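Type IV pilus assembly protein PilF (Thermus thermophilus HB8, PDB 5OIU) hydrolyses ATP as a hexameric AAA+ motor that powers the assembly of type IVa pili. Local coordinates at residues 17-22 and 38-43; 83-88 and 92-97; 263-268 and 343-348; 333-338 and 356-361. One frame throughout, in Å; residues are numbered along the deposited sequence.

Interaction 1 of 4, residues 17-22 and 38-43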
loop_
_atom_site.group_PDB
_atom_site.type_symbol
_atom_site.label_atom_id
_atom_site.label_comp_id
_atom_site.label_asym_id
_atom_site.label_seq_id
_atom_site.Cartn_x
_atom_site.Cartn_y
_atom_site.Cartn_z
ATOM N N ARG C 17 6.372 10.582 50.402
ATOM C CA ARG C 17 7.328 10.539 51.472
ATOM C C ARG C 17 7.112 9.300 52.298
ATOM O O ARG C 17 8.028 8.600 52.561
ATOM C CB ARG C 17 7.288 11.792 52.327
ATOM C CG ARG C 17 8.360 11.819 53.393
ATOM C CD ARG C 17 8.445 13.122 54.137
ATOM N NE ARG C 17 7.212 13.403 54.860
ATOM C CZ ARG C 17 6.314 14.343 54.554
ATOM N NH1 ARG C 17 6.468 15.142 53.515
ATOM N NH2 ARG C 17 5.244 14.470 55.307
ATOM N N GLU C 18 5.887 9.026 52.687
ATOM C CA GLU C 18 5.609 7.881 53.549
ATOM C C GLU C 18 5.897 6.550 52.850
ATOM O O GLU C 18 6.527 5.658 53.438
ATOM C CB GLU C 18 4.161 7.920 54.040
ATOM C CG GLU C 18 3.957 8.680 55.342
ATOM C CD GLU C 18 4.715 8.090 56.509
ATOM O OE1 GLU C 18 5.181 6.925 56.398
ATOM O OE2 GLU C 18 4.832 8.790 57.551
ATOM N N ALA C 19 5.422 6.384 51.608
ATOM C CA ALA C 19 5.744 5.179 50.839
ATOM C C ALA C 19 7.252 4.938 50.785
ATOM O O ALA C 19 7.725 3.825 51.053
ATOM C CB ALA C 19 5.172 5.276 49.420
ATOM N N PHE C 20 8.025 5.981 50.453
ATOM C CA PHE C 20 9.476 5.832 50.365
ATOM C C PHE C 20 10.078 5.361 51.691
ATOM O O PHE C 20 10.850 4.396 51.721
ATOM C CB PHE C 20 10.115 7.148 49.921
ATOM C CG PHE C 20 11.607 7.078 49.796
ATOM C CD1 PHE C 20 12.195 6.375 48.751
ATOM C CD2 PHE C 20 12.430 7.705 50.732
ATOM C CE1 PHE C 20 13.572 6.301 48.627
ATOM C CE2 PHE C 20 13.823 7.647 50.610
ATOM C CZ PHE C 20 14.393 6.939 49.563
ATOM N N LEU C 21 9.745 6.030 52.797
ATOM C CA LEU C 21 10.242 5.572 54.099
ATOM C C LEU C 21 9.684 4.203 54.486
ATOM O O LEU C 21 10.379 3.407 55.129
ATOM C CB LEU C 21 9.903 6.588 55.180
ATOM C CG LEU C 21 10.420 8.001 54.943
ATOM C CD1 LEU C 21 9.675 8.979 55.838
ATOM C CD2 LEU C 21 11.935 8.071 55.167
ATOM N N GLN C 22 8.437 3.907 54.119
ATOM C CA GLN C 22 7.879 2.592 54.420
ATOM C C GLN C 22 8.601 1.462 53.700
ATOM O O GLN C 22 8.445 0.297 54.101
ATOM C CB GLN C 22 6.401 2.539 54.030
ATOM C CG GLN C 22 5.490 3.025 55.109
ATOM C CD GLN C 22 5.834 2.390 56.428
ATOM O OE1 GLN C 22 6.112 1.176 56.503
ATOM N NE2 GLN C 22 5.839 3.201 57.479
ATOM N N VAL C 38 -6.752 5.584 49.986
ATOM C CA VAL C 38 -5.348 5.488 49.612
ATOM C C VAL C 38 -4.794 4.231 50.258
ATOM O O VAL C 38 -4.945 4.031 51.468
ATOM C CB VAL C 38 -4.569 6.739 50.052
ATOM C CG1 VAL C 38 -3.072 6.612 49.764
ATOM C CG2 VAL C 38 -5.141 7.953 49.372
ATOM N N ARG C 39 -4.186 3.369 49.453
ATOM C CA ARG C 39 -3.575 2.148 49.954
ATOM C C ARG C 39 -2.109 2.115 49.548
ATOM O O ARG C 39 -1.724 2.668 48.508
ATOM C CB ARG C 39 -4.298 0.899 49.424
ATOM C CG ARG C 39 -5.798 0.806 49.772
ATOM C CD ARG C 39 -6.612 0.106 48.645
ATOM N NE ARG C 39 -6.664 -1.351 48.800
ATOM C CZ ARG C 39 -7.158 -2.190 47.889
ATOM N NH1 ARG C 39 -7.658 -1.729 46.749
ATOM N NH2 ARG C 39 -7.159 -3.503 48.120
ATOM N N LEU C 40 -1.291 1.464 50.380
ATOM C CA LEU C 40 0.121 1.218 50.102
ATOM C C LEU C 40 0.335 -0.284 50.047
ATOM O O LEU C 40 -0.150 -1.000 50.928
ATOM C CB LEU C 40 1.026 1.825 51.194
ATOM C CG LEU C 40 0.968 3.330 51.518
ATOM C CD1 LEU C 40 2.001 3.752 52.581
ATOM C CD2 LEU C 40 1.153 4.180 50.261
ATOM N N ARG C 41 1.058 -0.776 49.032
ATOM C CA ARG C 41 1.543 -2.160 49.091
ATOM C C ARG C 41 2.857 -2.231 49.887
ATOM O O ARG C 41 3.894 -1.685 49.470
ATOM C CB ARG C 41 1.718 -2.767 47.701
ATOM C CG ARG C 41 1.682 -4.309 47.767
ATOM C CD ARG C 41 1.844 -5.022 46.423
ATOM N NE ARG C 41 0.721 -4.777 45.515
ATOM C CZ ARG C 41 -0.381 -5.518 45.485
ATOM N NH1 ARG C 41 -0.496 -6.553 46.318
ATOM N NH2 ARG C 41 -1.357 -5.234 44.619
ATOM N N ILE C 42 2.808 -2.916 51.029
ATOM C CA ILE C 42 3.963 -3.184 51.882
ATOM C C ILE C 42 4.133 -4.694 51.989
ATOM O O ILE C 42 3.186 -5.403 52.350
ATOM C CB ILE C 42 3.789 -2.557 53.279
ATOM C CG1 ILE C 42 3.981 -1.041 53.216
ATOM C CG2 ILE C 42 4.717 -3.215 54.305
ATOM C CD1 ILE C 42 3.118 -0.307 54.214
ATOM N N ASP C 43 5.330 -5.184 51.663
ATOM C CA ASP C 43 5.638 -6.617 51.724
ATOM C C ASP C 43 4.597 -7.470 51.000
ATOM O O ASP C 43 4.198 -8.534 51.464
ATOM C CB ASP C 43 5.784 -7.082 53.172
ATOM C CG ASP C 43 6.879 -6.342 53.924
ATOM O OD1 ASP C 43 7.770 -5.729 53.293
ATOM O OD2 ASP C 43 6.854 -6.386 55.163
#
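Leu40 reaches from its strand across to the last turns of helix 6-22 and overlaps both Ala19 and Gln22 with its two methyl branches. CD2 meets the methyl of Ala19, with Ala19 CB and Leu40 CD2 4.2 Å apart, while CD1 lies 4.4 Å from Gln22 CG. Two residues further along the strand, on the same side, Ile42 repeats the approach. Its CG1 arm stands anti to the carbonyl carbon (chi1 -74°) and carries the end methyl across the Gln22 chain, which is bent at chi2. This leaves Ile42 CD1 4.1 Å from Gln22 OE1 and 4.2 Å from Gln22 CG, so the glutamine covers the isoleucine mainly with its carbon chain and carbonyl end. The contact is made by van der Waals touches, mostly between carbons. The helix and strand segments run nearly parallel, 16° apart, with axes 9.7 Å from each other at closest, and this spacing suits the short Ala19 against the longer leucine. Val15 of the same helix also packs on Leu40, and Ala24 on Ile42. On the other face of the strand, Arg41 makes salt bridges to Asp211 and Asp213 of a neighbouring subunit, whereas Leu40 and Ile42 face the helix. A helix laid over one face of an antiparallel sheet in this way is consistent with the PAS-like N-terminal domain of secretion ATPases related to PilB and PilT.

Interaction 2 of 4, residues 83-88 and 92-97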
loop_
_atom_site.group_PDB
_atom_site.type_symbol
_atom_site.label_atom_id
_atom_site.label_comp_id
_atom_site.label_asym_id
_atom_site.label_seq_id
_atom_site.Cartn_x
_atom_site.Cartn_y
_atom_site.Cartn_z
ATOM N N VAL C 83 7.492 9.586 37.001
ATOM C CA VAL C 83 7.573 10.712 37.919
ATOM C C VAL C 83 8.935 10.650 38.588
ATOM O O VAL C 83 9.224 9.700 39.326
ATOM C CB VAL C 83 6.455 10.669 38.974
ATOM C CG1 VAL C 83 6.632 11.792 39.961
ATOM C CG2 VAL C 83 5.066 10.729 38.322
ATOM N N ARG C 84 9.769 11.651 38.344
ATOM C CA ARG C 84 11.081 11.701 38.990
ATOM C C ARG C 84 10.972 12.621 40.201
ATOM O O ARG C 84 11.178 13.833 40.115
ATOM C CB ARG C 84 12.142 12.138 38.001
ATOM C CG ARG C 84 11.927 11.448 36.686
ATOM C CD ARG C 84 13.001 11.737 35.675
ATOM N NE ARG C 84 13.182 10.603 34.765
ATOM C CZ ARG C 84 12.357 10.322 33.760
ATOM N NH1 ARG C 84 11.291 11.087 33.556
ATOM N NH2 ARG C 84 12.597 9.281 32.967
ATOM N N TYR C 85 10.639 12.014 41.342
ATOM C CA TYR C 85 10.366 12.716 42.591
ATOM C C TYR C 85 11.664 13.030 43.332
ATOM O O TYR C 85 12.401 12.120 43.737
ATOM C CB TYR C 85 9.450 11.855 43.455
ATOM C CG TYR C 85 8.852 12.552 44.642
ATOM C CD1 TYR C 85 7.715 13.323 44.508
ATOM C CD2 TYR C 85 9.418 12.424 45.900
ATOM C CE1 TYR C 85 7.160 13.950 45.589
ATOM C CE2 TYR C 85 8.873 13.047 46.980
ATOM C CZ TYR C 85 7.741 13.814 46.820
ATOM O OH TYR C 85 7.184 14.441 47.909
ATOM N N ARG C 86 11.933 14.315 43.522
ATOM C CA ARG C 86 13.137 14.780 44.203
ATOM C C ARG C 86 12.711 15.854 45.201
ATOM O O ARG C 86 12.425 16.991 44.804
ATOM C CB ARG C 86 14.159 15.302 43.194
ATOM C CG ARG C 86 14.994 14.201 42.513
ATOM C CD ARG C 86 14.472 13.857 41.130
ATOM N NE ARG C 86 15.000 12.597 40.589
ATOM C CZ ARG C 86 14.435 11.402 40.763
ATOM N NH1 ARG C 86 13.333 11.281 41.483
ATOM N NH2 ARG C 86 14.970 10.319 40.225
ATOM N N GLU C 87 12.618 15.465 46.483
ATOM C CA GLU C 87 12.365 16.386 47.598
ATOM C C GLU C 87 13.342 16.030 48.714
ATOM O O GLU C 87 13.145 15.032 49.412
ATOM C CB GLU C 87 10.926 16.310 48.104
ATOM C CG GLU C 87 9.846 16.579 47.065
ATOM C CD GLU C 87 9.758 18.045 46.647
ATOM O OE1 GLU C 87 9.315 18.886 47.461
ATOM O OE2 GLU C 87 10.123 18.351 45.491
ATOM N N GLY C 88 14.387 16.843 48.876
ATOM C CA GLY C 88 15.337 16.660 49.964
ATOM C C GLY C 88 16.029 15.310 49.874
ATOM O O GLY C 88 16.697 14.992 48.881
ATOM N N VAL C 92 13.102 9.264 44.488
ATOM C CA VAL C 92 12.544 8.027 43.958
ATOM C C VAL C 92 11.873 8.304 42.623
ATOM O O VAL C 92 11.246 9.348 42.433
ATOM C CB VAL C 92 11.566 7.391 44.973
ATOM C CG1 VAL C 92 10.591 8.445 45.511
ATOM C CG2 VAL C 92 10.820 6.228 44.352
ATOM N N ASP C 93 12.012 7.350 41.701
ATOM C CA ASP C 93 11.298 7.341 40.428
ATOM C C ASP C 93 10.038 6.495 40.539
ATOM O O ASP C 93 10.096 5.325 40.939
ATOM C CB ASP C 93 12.173 6.776 39.315
ATOM C CG ASP C 93 12.835 7.853 38.497
ATOM O OD1 ASP C 93 12.811 9.044 38.928
ATOM O OD2 ASP C 93 13.382 7.495 37.424
ATOM N N LEU C 94 8.915 7.075 40.148
ATOM C CA LEU C 94 7.618 6.423 40.226
ATOM C C LEU C 94 7.072 6.164 38.831
ATOM O O LEU C 94 7.018 7.076 38.003
ATOM C CB LEU C 94 6.638 7.289 41.020
ATOM C CG LEU C 94 7.129 7.674 42.410
ATOM C CD1 LEU C 94 7.202 9.174 42.582
ATOM C CD2 LEU C 94 6.188 7.061 43.419
ATOM N N ARG C 95 6.687 4.917 38.574
ATOM C CA ARG C 95 5.844 4.566 37.431
ATOM C C ARG C 95 4.411 4.994 37.744
ATOM O O ARG C 95 3.786 4.459 38.661
ATOM C CB ARG C 95 5.935 3.061 37.178
ATOM C CG ARG C 95 5.495 2.564 35.803
ATOM C CD ARG C 95 4.005 2.189 35.753
ATOM N NE ARG C 95 3.548 1.287 36.827
ATOM C CZ ARG C 95 3.853 -0.009 36.910
ATOM N NH1 ARG C 95 4.632 -0.562 35.994
ATOM N NH2 ARG C 95 3.389 -0.746 37.919
ATOM N N LEU C 96 3.887 5.965 37.011
ATOM C CA LEU C 96 2.538 6.452 37.252
ATOM C C LEU C 96 1.567 5.889 36.216
ATOM O O LEU C 96 1.902 5.773 35.034
ATOM C CB LEU C 96 2.507 7.982 37.227
ATOM C CG LEU C 96 1.095 8.588 37.216
ATOM C CD1 LEU C 96 0.283 8.151 38.417
ATOM C CD2 LEU C 96 1.143 10.094 37.138
ATOM N N SER C 97 0.363 5.526 36.669
ATOM C CA SER C 97 -0.678 5.003 35.794
ATOM C C SER C 97 -2.025 5.519 36.263
ATOM O O SER C 97 -2.353 5.379 37.442
ATOM C CB SER C 97 -0.674 3.475 35.788
ATOM O OG SER C 97 -1.966 2.955 35.539
HETATM O O HOH W 1 14.882 9.432 36.361
#
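Val83 is paired with Leu94 in this beta hairpin: Val83 N gives a bond of 2.7 Å to Leu94 O, and Leu94 N returns one to Val83 O. Its branches divide, Val83 CG1 lying 3.7 Å from Leu94 CD1 and CG2 resting on Leu96. Arg84, on the other face, forms a non-hydrogen-bonded pair with Asp93. A water links them, accepting from Arg84 NE (2.6 Å) and donating to Asp93 OD2 (2.7 Å). Tyr85 returns to the buried face, where its CB packs 3.6 Å from Leu94 CD1, and exchanges backbone bonds with Val92. Arg86, bent at chi2 (100°), folds back so that Arg84 CB sits over its guanidinium. Its NH2 makes a salt bridge of 2.8 Å to Asp93 OD1, the two planes 26° apart, and NH1 donates weakly to Val92 O. Asp93 OD2 also holds Arg82. With an alanine in place of Asp93, Arg86 and Arg82 would probably lose their shared carboxylate and the bridging water its acceptor. One carboxylate thus holds two arginines directly and a third, Arg84, through a water. The side chain of Arg84 comes within about 5 Å of the bound ATP, and the aspartate is likely to position Arg82, which lines the nucleotide pocket.

Interaction 3 of 4, residues 263-268 and 343-348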
loop_
_atom_site.group_PDB
_atom_site.type_symbol
_atom_site.label_atom_id
_atom_site.label_comp_id
_atom_site.label_asym_id
_atom_site.label_seq_id
_atom_site.Cartn_x
_atom_site.Cartn_y
_atom_site.Cartn_z
ATOM N N PHE C 263 15.604 3.829 1.209
ATOM C CA PHE C 263 17.000 3.763 0.797
ATOM C C PHE C 263 17.900 4.429 1.832
ATOM O O PHE C 263 19.000 3.935 2.099
ATOM C CB PHE C 263 17.198 4.340 -0.624
ATOM C CG PHE C 263 16.939 5.831 -0.771
ATOM C CD1 PHE C 263 17.893 6.767 -0.388
ATOM C CD2 PHE C 263 15.792 6.282 -1.387
ATOM C CE1 PHE C 263 17.675 8.137 -0.564
ATOM C CE2 PHE C 263 15.565 7.641 -1.564
ATOM C CZ PHE C 263 16.517 8.575 -1.153
ATOM N N ASN C 264 17.427 5.501 2.472
ATOM C CA ASN C 264 18.187 6.076 3.576
ATOM C C ASN C 264 18.195 5.156 4.802
ATOM O O ASN C 264 19.196 5.104 5.521
ATOM C CB ASN C 264 17.644 7.473 3.905
ATOM C CG ASN C 264 18.141 8.551 2.911
ATOM O OD1 ASN C 264 19.089 8.321 2.146
ATOM N ND2 ASN C 264 17.511 9.720 2.930
ATOM N N ILE C 265 17.121 4.394 5.039
ATOM C CA ILE C 265 17.145 3.414 6.125
ATOM C C ILE C 265 18.168 2.326 5.831
ATOM O O ILE C 265 18.955 1.933 6.700
ATOM C CB ILE C 265 15.740 2.821 6.344
ATOM C CG1 ILE C 265 14.732 3.924 6.656
ATOM C CG2 ILE C 265 15.746 1.785 7.427
ATOM C CD1 ILE C 265 13.309 3.422 6.896
ATOM N N SER C 266 18.183 1.834 4.594
ATOM C CA SER C 266 19.092 0.750 4.237
ATOM C C SER C 266 20.550 1.177 4.374
ATOM O O SER C 266 21.400 0.395 4.815
ATOM C CB SER C 266 18.802 0.275 2.809
ATOM O OG SER C 266 19.514 -0.923 2.541
ATOM N N ALA C 267 20.851 2.422 4.018
ATOM C CA ALA C 267 22.225 2.896 4.003
ATOM C C ALA C 267 22.794 3.191 5.392
ATOM O O ALA C 267 24.017 3.203 5.547
ATOM C CB ALA C 267 22.320 4.150 3.126
ATOM N N ALA C 268 21.950 3.426 6.400
ATOM C CA ALA C 268 22.382 4.005 7.674
ATOM C C ALA C 268 22.229 3.069 8.861
ATOM O O ALA C 268 23.060 3.100 9.781
ATOM C CB ALA C 268 21.600 5.295 7.965
ATOM N N HIS C 343 18.957 -5.337 1.403
ATOM C CA HIS C 343 18.192 -5.677 0.210
ATOM C C HIS C 343 16.694 -5.802 0.525
ATOM O O HIS C 343 15.845 -5.339 -0.252
ATOM C CB HIS C 343 18.794 -6.962 -0.383
ATOM C CG HIS C 343 18.117 -7.459 -1.620
ATOM N ND1 HIS C 343 17.353 -6.650 -2.437
ATOM C CD2 HIS C 343 18.095 -8.692 -2.181
ATOM C CE1 HIS C 343 16.885 -7.366 -3.444
ATOM N NE2 HIS C 343 17.324 -8.606 -3.314
ATOM N N ALA C 344 16.343 -6.375 1.683
ATOM C CA ALA C 344 14.923 -6.536 2.001
ATOM C C ALA C 344 14.262 -5.199 2.319
ATOM O O ALA C 344 13.087 -4.996 1.991
ATOM C CB ALA C 344 14.733 -7.511 3.162
ATOM N N ILE C 345 15.000 -4.285 2.964
ATOM C CA ILE C 345 14.481 -2.951 3.267
ATOM C C ILE C 345 14.178 -2.200 1.979
ATOM O O ILE C 345 13.081 -1.649 1.799
ATOM C CB ILE C 345 15.484 -2.171 4.143
ATOM C CG1 ILE C 345 15.844 -2.979 5.391
ATOM C CG2 ILE C 345 14.930 -0.784 4.521
ATOM C CD1 ILE C 345 17.008 -2.446 6.199
ATOM N N VAL C 346 15.175 -2.131 1.084
ATOM C CA VAL C 346 14.992 -1.515 -0.230
ATOM C C VAL C 346 13.739 -2.076 -0.893
ATOM O O VAL C 346 12.798 -1.337 -1.217
ATOM C CB VAL C 346 16.236 -1.735 -1.115
ATOM C CG1 VAL C 346 16.012 -1.158 -2.505
ATOM C CG2 VAL C 346 17.496 -1.141 -0.476
ATOM N N ALA C 347 13.700 -3.407 -1.058
ATOM C CA ALA C 347 12.540 -4.062 -1.662
ATOM C C ALA C 347 11.234 -3.644 -0.990
ATOM O O ALA C 347 10.219 -3.428 -1.664
ATOM C CB ALA C 347 12.712 -5.580 -1.604
ATOM N N GLY C 348 11.250 -3.491 0.330
ATOM C CA GLY C 348 10.057 -3.169 1.083
ATOM C C GLY C 348 9.378 -4.340 1.771
ATOM O O GLY C 348 8.199 -4.218 2.127
#
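Two short helices of the ATPase domain lie side by side here: the segments 263-268 and 343-347 run antiparallel at 171°, their axes 8.5 Å apart at closest, and meet through Ile265 and Ser266 on one side and Ile345 and Val346 on the other. The isoleucines touch by their branch methyls, Ile265 CG2 to Ile345 CG2 at 4.0 Å, the two side chains crossing at about a right angle. Both methyls stand anti to their own backbone N, which turns them toward each other. Leu255 and Ile252 of helix 248-257 also pack on Ile265 and Ile345 respectively. Ser266 is small enough to let the backbones come close, its CA being 6.0 Å from Ile345 CA. With chi1 at -170°, its hydroxyl is carried alongside Val346, where Ser266 OG lies 3.6 Å from Val346 CG2. The buried hydroxyl also has a weak hydrogen bond to Arg342 O. Helix 339-347 is terminated by Gly348, the first residue past it, whose positive phi makes it the C-prime residue of a Schellman motif closed by Lys349 N on Ala344 O. Glu257 of a neighbouring subunit packs against Phe263 and Val346, placing the pair at an interface of the hexamer. Helix 262-268 leads into strand 269-281 and helix 339-347 follows strand 328-336, so the helices continue an antiparallel strand pair bordering the central sheet of a P-loop NTPase domain.

Interaction 4 of 4, residues 333-338 and 356-361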
loop_
_atom_site.group_PDB
_atom_site.type_symbol
_atom_site.label_atom_id
_atom_site.label_comp_id
_atom_site.label_asym_id
_atom_site.label_seq_id
_atom_site.Cartn_x
_atom_site.Cartn_y
_atom_site.Cartn_z
ATOM N N GLU C 333 17.109 -9.300 21.780
ATOM C CA GLU C 333 16.967 -9.651 20.377
ATOM C C GLU C 333 17.795 -8.656 19.570
ATOM O O GLU C 333 17.502 -7.453 19.596
ATOM C CB GLU C 333 15.501 -9.593 19.972
ATOM C CG GLU C 333 15.181 -10.285 18.697
ATOM C CD GLU C 333 13.702 -10.336 18.476
ATOM O OE1 GLU C 333 13.141 -9.296 18.056
ATOM O OE2 GLU C 333 13.102 -11.401 18.764
ATOM N N LEU C 334 18.835 -9.147 18.874
ATOM C CA LEU C 334 19.816 -8.276 18.205
ATOM C C LEU C 334 19.809 -8.535 16.702
ATOM O O LEU C 334 20.383 -9.521 16.223
ATOM C CB LEU C 334 21.226 -8.450 18.770
ATOM C CG LEU C 334 22.332 -7.655 18.040
ATOM C CD1 LEU C 334 22.061 -6.162 17.971
ATOM C CD2 LEU C 334 23.723 -7.901 18.656
ATOM N N LEU C 335 19.180 -7.621 15.971
ATOM C CA LEU C 335 19.116 -7.655 14.520
ATOM C C LEU C 335 20.306 -6.874 13.980
ATOM O O LEU C 335 20.320 -5.637 14.039
ATOM C CB LEU C 335 17.797 -7.064 14.032
ATOM C CG LEU C 335 17.399 -7.268 12.569
ATOM C CD1 LEU C 335 15.920 -7.026 12.398
ATOM C CD2 LEU C 335 18.169 -6.350 11.642
ATOM N N VAL C 336 21.302 -7.601 13.457
ATOM C CA VAL C 336 22.481 -7.013 12.823
ATOM C C VAL C 336 22.249 -6.983 11.319
ATOM O O VAL C 336 21.976 -8.021 10.697
ATOM C CB VAL C 336 23.763 -7.791 13.175
ATOM C CG1 VAL C 336 24.980 -7.128 12.554
ATOM C CG2 VAL C 336 23.936 -7.885 14.669
ATOM N N VAL C 337 22.367 -5.796 10.736
ATOM C CA VAL C 337 21.986 -5.565 9.347
ATOM C C VAL C 337 23.120 -5.994 8.419
ATOM O O VAL C 337 24.265 -5.552 8.573
ATOM C CB VAL C 337 21.631 -4.084 9.140
ATOM C CG1 VAL C 337 21.368 -3.785 7.667
ATOM C CG2 VAL C 337 20.437 -3.715 10.002
ATOM N N ASP C 338 22.806 -6.844 7.438
ATOM C CA ASP C 338 23.752 -7.236 6.396
ATOM C C ASP C 338 23.176 -6.894 5.027
ATOM O O ASP C 338 22.173 -6.183 4.914
ATOM C CB ASP C 338 24.111 -8.717 6.474
ATOM C CG ASP C 338 22.883 -9.604 6.536
ATOM O OD1 ASP C 338 21.979 -9.453 5.670
ATOM O OD2 ASP C 338 22.829 -10.445 7.464
ATOM N N GLU C 356 12.177 -13.129 9.648
ATOM C CA GLU C 356 12.562 -14.488 9.287
ATOM C C GLU C 356 13.891 -14.511 8.533
ATOM O O GLU C 356 14.682 -15.447 8.716
ATOM C CB GLU C 356 11.444 -15.154 8.489
ATOM C CG GLU C 356 10.231 -15.593 9.374
ATOM C CD GLU C 356 10.629 -16.157 10.766
ATOM O OE1 GLU C 356 11.342 -17.204 10.796
ATOM O OE2 GLU C 356 10.228 -15.568 11.819
ATOM N N ILE C 357 14.173 -13.490 7.712
ATOM C CA ILE C 357 15.509 -13.382 7.122
ATOM C C ILE C 357 16.565 -13.256 8.216
ATOM O O ILE C 357 17.571 -13.977 8.216
ATOM C CB ILE C 357 15.601 -12.196 6.146
ATOM C CG1 ILE C 357 14.793 -12.445 4.872
ATOM C CG2 ILE C 357 17.067 -11.945 5.808
ATOM C CD1 ILE C 357 14.202 -11.173 4.289
ATOM N N ALA C 358 16.359 -12.327 9.160
ATOM C CA ALA C 358 17.355 -12.138 10.216
ATOM C C ALA C 358 17.504 -13.385 11.067
ATOM O O ALA C 358 18.597 -13.674 11.563
ATOM C CB ALA C 358 16.990 -10.943 11.104
ATOM N N ARG C 359 16.415 -14.136 11.245
ATOM C CA ARG C 359 16.483 -15.353 12.038
ATOM C C ARG C 359 17.249 -16.437 11.301
ATOM O O ARG C 359 17.987 -17.215 11.919
ATOM C CB ARG C 359 15.076 -15.826 12.377
ATOM C CG ARG C 359 14.509 -15.152 13.562
ATOM C CD ARG C 359 14.015 -16.193 14.475
ATOM N NE ARG C 359 12.817 -16.795 13.930
ATOM C CZ ARG C 359 12.261 -17.893 14.421
ATOM N NH1 ARG C 359 12.804 -18.502 15.473
ATOM N NH2 ARG C 359 11.158 -18.373 13.863
ATOM N N ARG C 360 17.073 -16.507 9.978
ATOM C CA ARG C 360 17.769 -17.513 9.184
ATOM C C ARG C 360 19.279 -17.310 9.258
ATOM O O ARG C 360 20.026 -18.244 9.575
ATOM C CB ARG C 360 17.272 -17.466 7.738
ATOM C CG ARG C 360 17.552 -18.736 6.948
ATOM C CD ARG C 360 16.892 -18.714 5.572
ATOM N NE ARG C 360 16.790 -17.375 4.982
ATOM C CZ ARG C 360 17.822 -16.633 4.569
ATOM N NH1 ARG C 360 19.077 -17.067 4.686
ATOM N NH2 ARG C 360 17.590 -15.433 4.048
ATOM N N LYS C 361 19.746 -16.076 9.003
ATOM C CA LYS C 361 21.162 -15.701 9.155
ATOM C C LYS C 361 21.649 -15.774 10.607
ATOM O O LYS C 361 22.778 -15.346 10.883
ATOM C CB LYS C 361 21.401 -14.300 8.587
ATOM C CG LYS C 361 20.761 -14.108 7.220
ATOM C CD LYS C 361 21.373 -12.951 6.423
ATOM C CE LYS C 361 22.838 -13.201 6.007
ATOM N NZ LYS C 361 23.153 -14.604 5.625
#
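Between the two segments, the apolar contact is that of Leu335 with Ala358. The leucine presents its branch point to the alanine methyl, Leu335 CG to Ala358 CB at 4.0 Å, and the small residue lets the helix settle on the strand. The second contact sets the carbons of a lysine against a carboxylate. Lys361 comes at Asp338 from the opposite direction and lays its methylenes along the carboxylate, with Lys361 CD and CE each 3.1 Å from Asp338 OD2. Bends at chi3 and chi4 (67° and 37°) turn the amine away from this oxygen, so Lys361 NZ remains 4.6 Å from Asp338 OD2, an attraction of charges rather than a salt bridge. The stronger tie of Asp338 is to the helix that follows it: as N-cap, its OD1 accepts from Ile341 N and, weakly, from Glu340 N. Replacing Asp338 by alanine is likely to leave the first turn of helix 339-347 uncapped and Lys361 with one nearby negative charge fewer, beside its weak, long ion pair with Glu340. Within the second segment, Arg359 NH2 bonds Glu356 OE1 at 3.3 Å through the syn lone pair, and Glu368 takes another nitrogen of the same guanidinium. The strand is thus flanked on both faces: helix 351-360 and Ile341 of helix 339-347 lie beside Leu335, while Leu334 and Val336 pack against helix 128-138.

How the interactions relate
The four contacts follow the chain in order, except that interactions 3 and 4 interleave. Interactions 1 and 2 have centres 13 Å apart and share the six-stranded antiparallel sheet of the N-terminal part of the chain, where Phe20 packs on Val92; both also border a neighbouring subunit. Interactions 3 and 4, 14 Å between centres, lie beyond the chain's centre, where strand 328-336, helix 339-347 and helix 351-360 follow one another and Ala344 touches Ile357. The two pairs stand 38 to 51 Å apart, centre to centre. Each pair therefore belongs to a separate lobe, with the bound ATP near interaction 2, an arrangement consistent with the two-domain build of secretion ATPases.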